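Local atomic coordinates of putative short-chain oxidoreductase (Thermus thermophilus, PDB entry 2YUT), a protein that binds NADP in a Rossmann fold and probably works as an oxidoreductase of the short-chain dehydrogenase/reductase family. Residues A[10-15]-A[167-172]; A[49-54]-A[70-75]. All coordinates share one frame; numbering follows the deposited sequence.

In the fold
From the N terminus, strand 2-6 runs into the glycine-rich turn and helix 11-19, which supply 10-15, the first half of interaction 1. Its partner, 167-172, comes 152 residues later, in the loop between strand 158-162 and helix 185-196, so interaction 1 closes a loop over most of the fold. Interaction 2 is nested inside it: 49-54, just ahead of helix 54-64, meets 70-75 at the end of strand 67-72, a local closure, the nearest ends 16 residues apart. NADP joins the two, with its adenine in interaction 2 and its diphosphate and nicotinamide in interaction 1; the centres of the two interactions lie about 15 Å apart, and Gly13 and Leu12 pack on Ala73.

Interaction 1 (A[10-15]-A[167-172]); sequences GGLGGA and VATGLW. With NAP (NADP nicotinamide-adenine-dinucleotide phosphate), chain B.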
ATOM      1  N   GLY A  10       9.242   6.699 -19.849  1.00 16.78           N
ATOM      2  CA  GLY A  10       9.572   7.592 -18.748  1.00 12.48           C
ATOM      3  C   GLY A  10      11.048   7.942 -18.693  1.00 17.79           C
ATOM      4  O   GLY A  10      11.822   7.520 -19.553  1.00 15.02           O
ATOM      5  N   GLY A  11      11.444   8.708 -17.681  1.00 14.63           N
ATOM      6  CA  GLY A  11      12.838   9.101 -17.547  1.00 15.24           C
ATOM      7  C   GLY A  11      13.774   7.929 -17.309  1.00 22.70           C
ATOM      8  O   GLY A  11      14.766   7.768 -18.024  1.00 13.93           O
ATOM      9  N   LEU A  12      13.475   7.117 -16.296  1.00 15.38           N
ATOM     10  CA  LEU A  12      14.301   5.952 -15.986  1.00 17.46           C
ATOM     11  C   LEU A  12      14.186   4.886 -17.073  1.00 18.98           C
ATOM     12  O   LEU A  12      15.187   4.304 -17.494  1.00 16.69           O
ATOM     13  CB  LEU A  12      13.892   5.328 -14.647  1.00 20.23           C
ATOM     14  CG  LEU A  12      14.577   5.767 -13.347  1.00 32.03           C
ATOM     15  CD1 LEU A  12      16.085   5.509 -13.444  1.00 23.54           C
ATOM     16  CD2 LEU A  12      14.295   7.235 -13.088  1.00 39.85           C
ATOM     17  N   GLY A  13      12.956   4.630 -17.511  1.00 15.19           N
ATOM     18  CA  GLY A  13      12.717   3.620 -18.529  1.00 10.15           C
ATOM     19  C   GLY A  13      13.527   3.845 -19.792  1.00 15.10           C
ATOM     20  O   GLY A  13      14.072   2.896 -20.363  1.00 18.14           O
ATOM     21  N   GLY A  14      13.595   5.101 -20.227  1.00 17.86           N
ATOM     22  CA  GLY A  14      14.350   5.449 -21.416  1.00 15.01           C
ATOM     23  C   GLY A  14      15.839   5.195 -21.228  1.00 19.12           C
ATOM     24  O   GLY A  14      16.515   4.744 -22.153  1.00 17.10           O
ATOM     25  N   ALA A  15      16.351   5.486 -20.033  1.00 11.75           N
ATOM     26  CA  ALA A  15      17.766   5.276 -19.732  1.00 19.59           C
ATOM     27  C   ALA A  15      18.075   3.786 -19.758  1.00 16.87           C
ATOM     28  O   ALA A  15      19.106   3.373 -20.279  1.00 19.54           O
ATOM     29  CB  ALA A  15      18.114   5.853 -18.373  1.00 10.52           C
ATOM     30  N   VAL A 167      15.630  11.535  -8.744  1.00 23.18           N
ATOM     31  CA  VAL A 167      16.169  11.417 -10.099  1.00 18.22           C
ATOM     32  C   VAL A 167      15.448  12.458 -10.955  1.00 23.98           C
ATOM     33  O   VAL A 167      14.229  12.607 -10.862  1.00 20.61           O
ATOM     34  CB  VAL A 167      15.914  10.001 -10.682  1.00 20.58           C
ATOM     35  CG1 VAL A 167      16.550   9.870 -12.059  1.00 18.51           C
ATOM     36  CG2 VAL A 167      16.475   8.945  -9.743  1.00 18.84           C
ATOM     37  N   ALA A 168      16.202  13.182 -11.777  1.00 19.86           N
ATOM     38  CA  ALA A 168      15.633  14.232 -12.621  1.00 18.80           C
ATOM     39  C   ALA A 168      14.853  13.696 -13.816  1.00 19.06           C
ATOM     40  O   ALA A 168      15.431  13.428 -14.865  1.00 20.35           O
ATOM     41  CB  ALA A 168      16.746  15.174 -13.103  1.00 14.77           C
ATOM     42  N   THR A 169      13.542  13.538 -13.649  1.00 18.57           N
ATOM     43  CA  THR A 169      12.679  13.048 -14.721  1.00 14.69           C
ATOM     44  C   THR A 169      11.371  13.827 -14.696  1.00 18.42           C
ATOM     45  O   THR A 169      11.134  14.638 -13.798  1.00 20.62           O
ATOM     46  CB  THR A 169      12.319  11.562 -14.544  1.00 20.72           C
ATOM     47  OG1 THR A 169      11.433  11.426 -13.423  1.00 18.63           O
ATOM     48  CG2 THR A 169      13.573  10.720 -14.311  1.00 17.26           C
ATOM     49  N   GLY A 170      10.513  13.552 -15.672  1.00 23.59           N
ATOM     50  CA  GLY A 170       9.230  14.219 -15.743  1.00 19.05           C
ATOM     51  C   GLY A 170       8.306  13.868 -14.590  1.00 24.36           C
ATOM     52  O   GLY A 170       7.252  14.480 -14.438  1.00 23.46           O
ATOM     53  N   LEU A 171       8.689  12.887 -13.776  1.00 20.65           N
ATOM     54  CA  LEU A 171       7.865  12.485 -12.636  1.00 23.15           C
ATOM     55  C   LEU A 171       7.581  13.685 -11.740  1.00 26.08           C
ATOM     56  O   LEU A 171       6.488  13.821 -11.191  1.00 25.92           O
ATOM     57  CB  LEU A 171       8.572  11.407 -11.805  1.00 12.59           C
ATOM     58  CG  LEU A 171       7.829  10.909 -10.557  1.00 18.19           C
ATOM     59  CD1 LEU A 171       6.634  10.061 -10.982  1.00 18.78           C
ATOM     60  CD2 LEU A 171       8.766  10.091  -9.679  1.00 17.49           C
ATOM     61  N   TRP A 172       8.576  14.553 -11.602  1.00 20.83           N
ATOM     62  CA  TRP A 172       8.461  15.738 -10.763  1.00 29.21           C
ATOM     63  C   TRP A 172       7.695  16.911 -11.385  1.00 30.20           C
ATOM     64  O   TRP A 172       7.554  17.962 -10.753  1.00 26.09           O
ATOM     65  CB  TRP A 172       9.855  16.211 -10.351  1.00 19.11           C
ATOM     66  CG  TRP A 172      10.606  15.216  -9.520  1.00 22.08           C
ATOM     67  CD1 TRP A 172      11.296  14.121  -9.964  1.00 16.50           C
ATOM     68  CD2 TRP A 172      10.717  15.209  -8.093  1.00 27.90           C
ATOM     69  NE1 TRP A 172      11.829  13.434  -8.900  1.00 17.32           N
ATOM     70  CE2 TRP A 172      11.488  14.080  -7.739  1.00 18.80           C
ATOM     71  CE3 TRP A 172      10.235  16.048  -7.078  1.00 28.88           C
ATOM     72  CZ2 TRP A 172      11.793  13.768  -6.412  1.00 25.27           C
ATOM     73  CZ3 TRP A 172      10.538  15.736  -5.757  1.00 24.06           C
ATOM     74  CH2 TRP A 172      11.311  14.602  -5.437  1.00 25.03           C
TER
HETATM   75  PA  NAP B 500       8.358   9.089 -15.227  1.00 17.20           P
HETATM   76  O1A NAP B 500       7.059  10.003 -14.967  1.00 15.17           O
HETATM   77  O2A NAP B 500       9.414   9.790 -15.992  1.00 15.79           O
HETATM   78  O5B NAP B 500       7.824   7.781 -15.994  1.00 18.56           O
HETATM   79  C5B NAP B 500       6.695   7.062 -15.491  1.00 15.52           C
HETATM   80  C4B NAP B 500       6.374   5.880 -16.406  1.00 20.89           C
HETATM   81  O4B NAP B 500       5.247   5.179 -15.851  1.00 20.90           O
HETATM   82  C3B NAP B 500       5.951   6.380 -17.791  1.00 20.66           C
HETATM   83  O3B NAP B 500       6.510   5.538 -18.802  1.00 24.78           O
HETATM   84  C2B NAP B 500       4.434   6.210 -17.751  1.00 19.79           C
HETATM   85  O2B NAP B 500       3.950   5.946 -19.070  1.00 21.54           O
HETATM   86  C1B NAP B 500       4.378   4.904 -16.958  1.00 17.35           C
HETATM   87  N9A NAP B 500       2.997   4.644 -16.495  1.00 23.60           N
HETATM   88  C8A NAP B 500       2.314   5.389 -15.629  1.00 19.38           C
HETATM   89  N7A NAP B 500       1.095   4.878 -15.468  1.00 21.90           N
HETATM   90  C5A NAP B 500       1.002   3.799 -16.239  1.00 15.59           C
HETATM   91  C6A NAP B 500      -0.010   2.885 -16.503  1.00 24.31           C
HETATM   92  N6A NAP B 500      -1.193   2.997 -15.906  1.00 15.51           N
HETATM   93  N1A NAP B 500       0.225   1.892 -17.373  1.00 20.22           N
HETATM   94  C2A NAP B 500       1.397   1.775 -17.973  1.00 22.83           C
HETATM   95  N3A NAP B 500       2.381   2.626 -17.747  1.00 12.63           N
HETATM   96  C4A NAP B 500       2.216   3.644 -16.892  1.00 20.19           C
HETATM   97  O3  NAP B 500       8.827   8.600 -13.764  1.00 16.51           O
HETATM   98  PN  NAP B 500      10.300   8.022 -13.463  1.00 19.25           P
HETATM   99  O1N NAP B 500      11.096   9.061 -12.768  1.00 18.87           O
HETATM  100  O2N NAP B 500      10.861   7.399 -14.682  1.00 19.76           O
HETATM  101  O5D NAP B 500      10.013   6.865 -12.380  1.00 18.99           O
HETATM  102  C5D NAP B 500      10.125   5.484 -12.734  1.00 18.84           C
HETATM  103  C4D NAP B 500       9.953   4.581 -11.509  1.00 15.42           C
HETATM  104  O4D NAP B 500      10.964   4.968 -10.557  1.00 17.45           O
HETATM  105  C3D NAP B 500       8.607   4.840 -10.829  1.00 17.59           C
HETATM  106  O3D NAP B 500       8.182   3.697 -10.080  1.00 19.98           O
HETATM  107  C2D NAP B 500       8.968   5.980  -9.881  1.00 18.43           C
HETATM  108  O2D NAP B 500       8.045   6.065  -8.791  1.00 18.66           O
HETATM  109  C1D NAP B 500      10.298   5.430  -9.369  1.00 15.66           C
HETATM  110  N1N NAP B 500      11.094   6.431  -8.626  1.00 18.11           N
HETATM  111  C2N NAP B 500      11.392   7.668  -9.212  1.00 16.99           C
HETATM  112  C3N NAP B 500      12.136   8.606  -8.506  1.00 20.84           C
HETATM  113  C7N NAP B 500      12.469   9.956  -9.147  1.00 26.68           C
HETATM  114  O7N NAP B 500      12.965  10.866  -8.486  1.00 22.87           O
HETATM  115  N7N NAP B 500      12.171  10.051 -10.440  1.00 13.22           N
HETATM  116  C4N NAP B 500      12.583   8.318  -7.222  1.00 25.48           C
HETATM  117  C5N NAP B 500      12.291   7.090  -6.636  1.00 28.51           C
HETATM  118  C6N NAP B 500      11.548   6.145  -7.332  1.00 23.26           C
HETATM  119  P2B NAP B 500       3.464   7.128 -20.052  1.00 34.07           P
HETATM  120  O1X NAP B 500       4.462   8.374 -19.844  1.00 30.57           O
HETATM  121  O2X NAP B 500       3.731   6.567 -21.538  1.00 29.87           O
HETATM  122  O3X NAP B 500       2.048   7.497 -19.832  1.00 35.27           O
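A methyl group set against a bare glycine CA is what is unusual here: CG2 of Thr169 lies 3.7 Å from CA of Gly11, where the two backbones come closest (4.9 Å between CA of Gly11 and CA of Thr169). Alongside, Leu12 and Val167 reach toward each other tip to tip, CD2 of Leu12 standing 3.6 Å from CG1 of Val167. CG1 can do this because it is anti to the backbone N of Val167 (chi1 -177°). The same Leu12 methyl also touches CG2 of Thr169, and Ala188 of helix 185-196 packs against both Leu12 and Val167.

The direct contact is small and apolar; NADP supplies the polar link. At the start of helix 11-19, N of Gly11 gives an almost straight bond to O2A of the cofactor (2.9 Å, 170°), and N of Leu12 does the same for O2N on the second phosphate. This is the Rossmann-fold arrangement in which a glycine-rich turn and the first turn of a helix receive the diphosphate. From the other segment, OG1 of Thr169 gives a hydrogen bond to O1N; the 2.5 Å between OG1 and O1N is very short, and the exact length is doubtful. The hydroxyl sits between the backbone N and carbonyl carbon (chi1 70°), where it also accepts from N of Leu171 in an ST turn, so one oxygen serves both turn and phosphate.

Farther along, the carboxamide oxygen O7N takes two N-H groups, from N of Val167 and from NE1 of Trp172, each at 2.8 Å. O7N lies in the plane of the indole at its edge, while N7N bonds only weakly to O of Val167. Two donors on O7N should settle which way the carboxamide is turned, and the backbone N-H groups at the helix start probably offset part of the negative charge of the diphosphate.

Interaction 2 (A[49-54]-A[70-75]); sequences ADLADE and LVHAVG. With NAP (NADP nicotinamide-adenine-dinucleotide phosphate), chain B.
Leu51 and His72 slide past each other in opposite directions, and CD1 of Leu51 comes to the imidazole edge near the ring plane, 3.9 Å from CE1 of His72. CG of His72 lies anti to its backbone N (chi1 -165°), which carries the ring toward 49-54 although the bond to CB does not point there. NE2 of His72 is hydrogen-bonded to Thr100 of helix 89-107 and ND1 more weakly to Thr6 of strand 2-6, so both ring nitrogens are engaged.

Val74 splits its two methyls between protein and cofactor. CG2 rests over one face of the His72 ring, offset toward the rim, and approaches CD1 of Leu51 at 4.3 Å. CG1, anti to the backbone N (chi1 176°), instead meets C4A of the adenine at 3.6 Å.

Across the pocket, N of Leu51 gives a hydrogen bond to N1A (2.9 Å), and OD1 of Asp50 accepts from the amino group N6A at 3.0 Å. That OD1 also closes an Asx turn with N of Ala52, which approaches from above the carboxylate plane, 37° out of it. N of Gly75 gives a bond to O4B of the adenosine ribose, and O of Val74 accepts from the O3D hydroxyl of the nicotinamide ribose. One donor and one acceptor thus read the adenine edge, a pattern consistent with recognition of that base.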
ATOM      1  N   ALA A  49       0.579  -0.046 -23.787  1.00 17.58           N
ATOM      2  CA  ALA A  49      -0.488  -0.574 -22.943  1.00 17.51           C
ATOM      3  C   ALA A  49      -0.706   0.216 -21.657  1.00 18.94           C
ATOM      4  O   ALA A  49       0.164   0.970 -21.220  1.00 20.77           O
ATOM      5  CB  ALA A  49      -0.202  -2.027 -22.600  1.00 19.72           C
ATOM      6  N   ASP A  50      -1.888   0.049 -21.069  1.00 19.63           N
ATOM      7  CA  ASP A  50      -2.221   0.682 -19.794  1.00 15.13           C
ATOM      8  C   ASP A  50      -2.138  -0.495 -18.831  1.00 19.91           C
ATOM      9  O   ASP A  50      -3.059  -1.306 -18.764  1.00 18.39           O
ATOM     10  CB  ASP A  50      -3.647   1.233 -19.806  1.00 22.32           C
ATOM     11  CG  ASP A  50      -4.063   1.810 -18.456  1.00 25.65           C
ATOM     12  OD1 ASP A  50      -3.361   1.567 -17.444  1.00 22.28           O
ATOM     13  OD2 ASP A  50      -5.101   2.500 -18.408  1.00 27.62           O
ATOM     14  N   LEU A  51      -1.039  -0.593 -18.090  1.00 17.05           N
ATOM     15  CA  LEU A  51      -0.843  -1.718 -17.185  1.00 12.35           C
ATOM     16  C   LEU A  51      -1.754  -1.758 -15.958  1.00 20.34           C
ATOM     17  O   LEU A  51      -1.701  -2.707 -15.173  1.00 21.74           O
ATOM     18  CB  LEU A  51       0.638  -1.792 -16.777  1.00 10.01           C
ATOM     19  CG  LEU A  51       1.567  -1.978 -17.994  1.00 14.42           C
ATOM     20  CD1 LEU A  51       3.019  -2.022 -17.561  1.00 15.15           C
ATOM     21  CD2 LEU A  51       1.198  -3.271 -18.719  1.00 17.22           C
ATOM     22  N   ALA A  52      -2.591  -0.737 -15.794  1.00 16.33           N
ATOM     23  CA  ALA A  52      -3.527  -0.700 -14.676  1.00 19.86           C
ATOM     24  C   ALA A  52      -4.751  -1.505 -15.110  1.00 24.04           C
ATOM     25  O   ALA A  52      -5.628  -1.810 -14.307  1.00 24.76           O
ATOM     26  CB  ALA A  52      -3.922   0.739 -14.344  1.00 17.37           C
ATOM     27  N   ASP A  53      -4.797  -1.834 -16.398  1.00 26.88           N
ATOM     28  CA  ASP A  53      -5.877  -2.643 -16.959  1.00 23.95           C
ATOM     29  C   ASP A  53      -5.289  -4.048 -17.061  1.00 26.71           C
ATOM     30  O   ASP A  53      -4.470  -4.324 -17.943  1.00 24.66           O
ATOM     31  CB  ASP A  53      -6.261  -2.136 -18.351  1.00 22.44           C
ATOM     32  CG  ASP A  53      -7.423  -2.910 -18.960  1.00 37.73           C
ATOM     33  OD1 ASP A  53      -7.333  -4.149 -19.079  1.00 36.44           O
ATOM     34  OD2 ASP A  53      -8.431  -2.271 -19.328  1.00 48.95           O
ATOM     35  N   GLU A  54      -5.701  -4.934 -16.160  1.00 23.97           N
ATOM     36  CA  GLU A  54      -5.167  -6.287 -16.143  1.00 26.76           C
ATOM     37  C   GLU A  54      -5.201  -7.048 -17.467  1.00 27.44           C
ATOM     38  O   GLU A  54      -4.272  -7.797 -17.767  1.00 23.80           O
ATOM     39  CB  GLU A  54      -5.849  -7.126 -15.064  1.00 26.66           C
ATOM     40  CG  GLU A  54      -5.319  -8.549 -15.027  1.00 27.73           C
ATOM     41  CD  GLU A  54      -5.906  -9.367 -13.905  1.00 37.24           C
ATOM     42  OE1 GLU A  54      -6.971  -8.977 -13.381  1.00 32.92           O
ATOM     43  OE2 GLU A  54      -5.305 -10.405 -13.560  1.00 34.07           O
ATOM     44  N   LEU A  70      13.100  -8.079 -16.256  1.00 15.00           N
ATOM     45  CA  LEU A  70      11.949  -7.184 -16.279  1.00 14.50           C
ATOM     46  C   LEU A  70      12.294  -5.959 -15.441  1.00 14.81           C
ATOM     47  O   LEU A  70      12.770  -6.085 -14.311  1.00 15.11           O
ATOM     48  CB  LEU A  70      10.713  -7.873 -15.685  1.00 13.56           C
ATOM     49  CG  LEU A  70       9.527  -6.974 -15.304  1.00 19.26           C
ATOM     50  CD1 LEU A  70       8.854  -6.420 -16.560  1.00 12.75           C
ATOM     51  CD2 LEU A  70       8.525  -7.778 -14.482  1.00 21.42           C
ATOM     52  N   VAL A  71      12.088  -4.775 -16.009  1.00 11.64           N
ATOM     53  CA  VAL A  71      12.340  -3.537 -15.291  1.00 13.12           C
ATOM     54  C   VAL A  71      11.034  -2.752 -15.358  1.00 16.39           C
ATOM     55  O   VAL A  71      10.669  -2.225 -16.412  1.00 16.27           O
ATOM     56  CB  VAL A  71      13.477  -2.707 -15.931  1.00 16.38           C
ATOM     57  CG1 VAL A  71      13.730  -1.462 -15.100  1.00 13.96           C
ATOM     58  CG2 VAL A  71      14.755  -3.540 -16.024  1.00 16.49           C
ATOM     59  N   HIS A  72      10.332  -2.692 -14.229  1.00 15.58           N
ATOM     60  CA  HIS A  72       9.044  -2.003 -14.134  1.00 21.29           C
ATOM     61  C   HIS A  72       9.254  -0.552 -13.675  1.00 21.08           C
ATOM     62  O   HIS A  72       9.059  -0.220 -12.503  1.00 14.66           O
ATOM     63  CB  HIS A  72       8.151  -2.766 -13.145  1.00 18.80           C
ATOM     64  CG  HIS A  72       6.699  -2.397 -13.207  1.00 18.35           C
ATOM     65  ND1 HIS A  72       5.896  -2.703 -14.287  1.00 13.54           N
ATOM     66  CD2 HIS A  72       5.897  -1.786 -12.303  1.00 14.98           C
ATOM     67  CE1 HIS A  72       4.663  -2.298 -14.043  1.00 22.28           C
ATOM     68  NE2 HIS A  72       4.636  -1.740 -12.844  1.00 16.39           N
ATOM     69  N   ALA A  73       9.664   0.304 -14.606  1.00 13.96           N
ATOM     70  CA  ALA A  73       9.920   1.712 -14.305  1.00 18.87           C
ATOM     71  C   ALA A  73       8.621   2.494 -14.460  1.00 18.24           C
ATOM     72  O   ALA A  73       8.565   3.507 -15.156  1.00 15.75           O
ATOM     73  CB  ALA A  73      10.989   2.263 -15.257  1.00 18.21           C
ATOM     74  N   VAL A  74       7.583   2.008 -13.791  1.00 21.76           N
ATOM     75  CA  VAL A  74       6.256   2.600 -13.859  1.00 18.54           C
ATOM     76  C   VAL A  74       5.863   3.339 -12.586  1.00 20.87           C
ATOM     77  O   VAL A  74       6.132   2.888 -11.470  1.00 16.87           O
ATOM     78  CB  VAL A  74       5.212   1.502 -14.151  1.00 21.07           C
ATOM     79  CG1 VAL A  74       3.810   2.076 -14.125  1.00 17.61           C
ATOM     80  CG2 VAL A  74       5.505   0.877 -15.507  1.00 22.60           C
ATOM     81  N   GLY A  75       5.215   4.481 -12.765  1.00 23.09           N
ATOM     82  CA  GLY A  75       4.785   5.261 -11.626  1.00 17.40           C
ATOM     83  C   GLY A  75       4.240   6.614 -12.020  1.00 16.96           C
ATOM     84  O   GLY A  75       4.221   6.979 -13.196  1.00 21.13           O
TER
HETATM   85  PA  NAP B 500       8.358   9.089 -15.227  1.00 17.20           P
HETATM   86  O1A NAP B 500       7.059  10.003 -14.967  1.00 15.17           O
HETATM   87  O2A NAP B 500       9.414   9.790 -15.992  1.00 15.79           O
HETATM   88  O5B NAP B 500       7.824   7.781 -15.994  1.00 18.56           O
HETATM   89  C5B NAP B 500       6.695   7.062 -15.491  1.00 15.52           C
HETATM   90  C4B NAP B 500       6.374   5.880 -16.406  1.00 20.89           C
HETATM   91  O4B NAP B 500       5.247   5.179 -15.851  1.00 20.90           O
HETATM   92  C3B NAP B 500       5.951   6.380 -17.791  1.00 20.66           C
HETATM   93  O3B NAP B 500       6.510   5.538 -18.802  1.00 24.78           O
HETATM   94  C2B NAP B 500       4.434   6.210 -17.751  1.00 19.79           C
HETATM   95  O2B NAP B 500       3.950   5.946 -19.070  1.00 21.54           O
HETATM   96  C1B NAP B 500       4.378   4.904 -16.958  1.00 17.35           C
HETATM   97  N9A NAP B 500       2.997   4.644 -16.495  1.00 23.60           N
HETATM   98  C8A NAP B 500       2.314   5.389 -15.629  1.00 19.38           C
HETATM   99  N7A NAP B 500       1.095   4.878 -15.468  1.00 21.90           N
HETATM  100  C5A NAP B 500       1.002   3.799 -16.239  1.00 15.59           C
HETATM  101  C6A NAP B 500      -0.010   2.885 -16.503  1.00 24.31           C
HETATM  102  N6A NAP B 500      -1.193   2.997 -15.906  1.00 15.51           N
HETATM  103  N1A NAP B 500       0.225   1.892 -17.373  1.00 20.22           N
HETATM  104  C2A NAP B 500       1.397   1.775 -17.973  1.00 22.83           C
HETATM  105  N3A NAP B 500       2.381   2.626 -17.747  1.00 12.63           N
HETATM  106  C4A NAP B 500       2.216   3.644 -16.892  1.00 20.19           C
HETATM  107  O3  NAP B 500       8.827   8.600 -13.764  1.00 16.51           O
HETATM  108  PN  NAP B 500      10.300   8.022 -13.463  1.00 19.25           P
HETATM  109  O1N NAP B 500      11.096   9.061 -12.768  1.00 18.87           O
HETATM  110  O2N NAP B 500      10.861   7.399 -14.682  1.00 19.76           O
HETATM  111  O5D NAP B 500      10.013   6.865 -12.380  1.00 18.99           O
HETATM  112  C5D NAP B 500      10.125   5.484 -12.734  1.00 18.84           C
HETATM  113  C4D NAP B 500       9.953   4.581 -11.509  1.00 15.42           C
HETATM  114  O4D NAP B 500      10.964   4.968 -10.557  1.00 17.45           O
HETATM  115  C3D NAP B 500       8.607   4.840 -10.829  1.00 17.59           C
HETATM  116  O3D NAP B 500       8.182   3.697 -10.080  1.00 19.98           O
HETATM  117  C2D NAP B 500       8.968   5.980  -9.881  1.00 18.43           C
HETATM  118  O2D NAP B 500       8.045   6.065  -8.791  1.00 18.66           O
HETATM  119  C1D NAP B 500      10.298   5.430  -9.369  1.00 15.66           C
HETATM  120  N1N NAP B 500      11.094   6.431  -8.626  1.00 18.11           N
HETATM  121  C2N NAP B 500      11.392   7.668  -9.212  1.00 16.99           C
HETATM  122  C3N NAP B 500      12.136   8.606  -8.506  1.00 20.84           C
HETATM  123  C7N NAP B 500      12.469   9.956  -9.147  1.00 26.68           C
HETATM  124  O7N NAP B 500      12.965  10.866  -8.486  1.00 22.87           O
HETATM  125  N7N NAP B 500      12.171  10.051 -10.440  1.00 13.22           N
HETATM  126  C4N NAP B 500      12.583   8.318  -7.222  1.00 25.48           C
HETATM  127  C5N NAP B 500      12.291   7.090  -6.636  1.00 28.51           C
HETATM  128  C6N NAP B 500      11.548   6.145  -7.332  1.00 23.26           C
HETATM  129  P2B NAP B 500       3.464   7.128 -20.052  1.00 34.07           P
HETATM  130  O1X NAP B 500       4.462   8.374 -19.844  1.00 30.57           O
HETATM  131  O2X NAP B 500       3.731   6.567 -21.538  1.00 29.87           O
HETATM  132  O3X NAP B 500       2.048   7.497 -19.832  1.00 35.27           O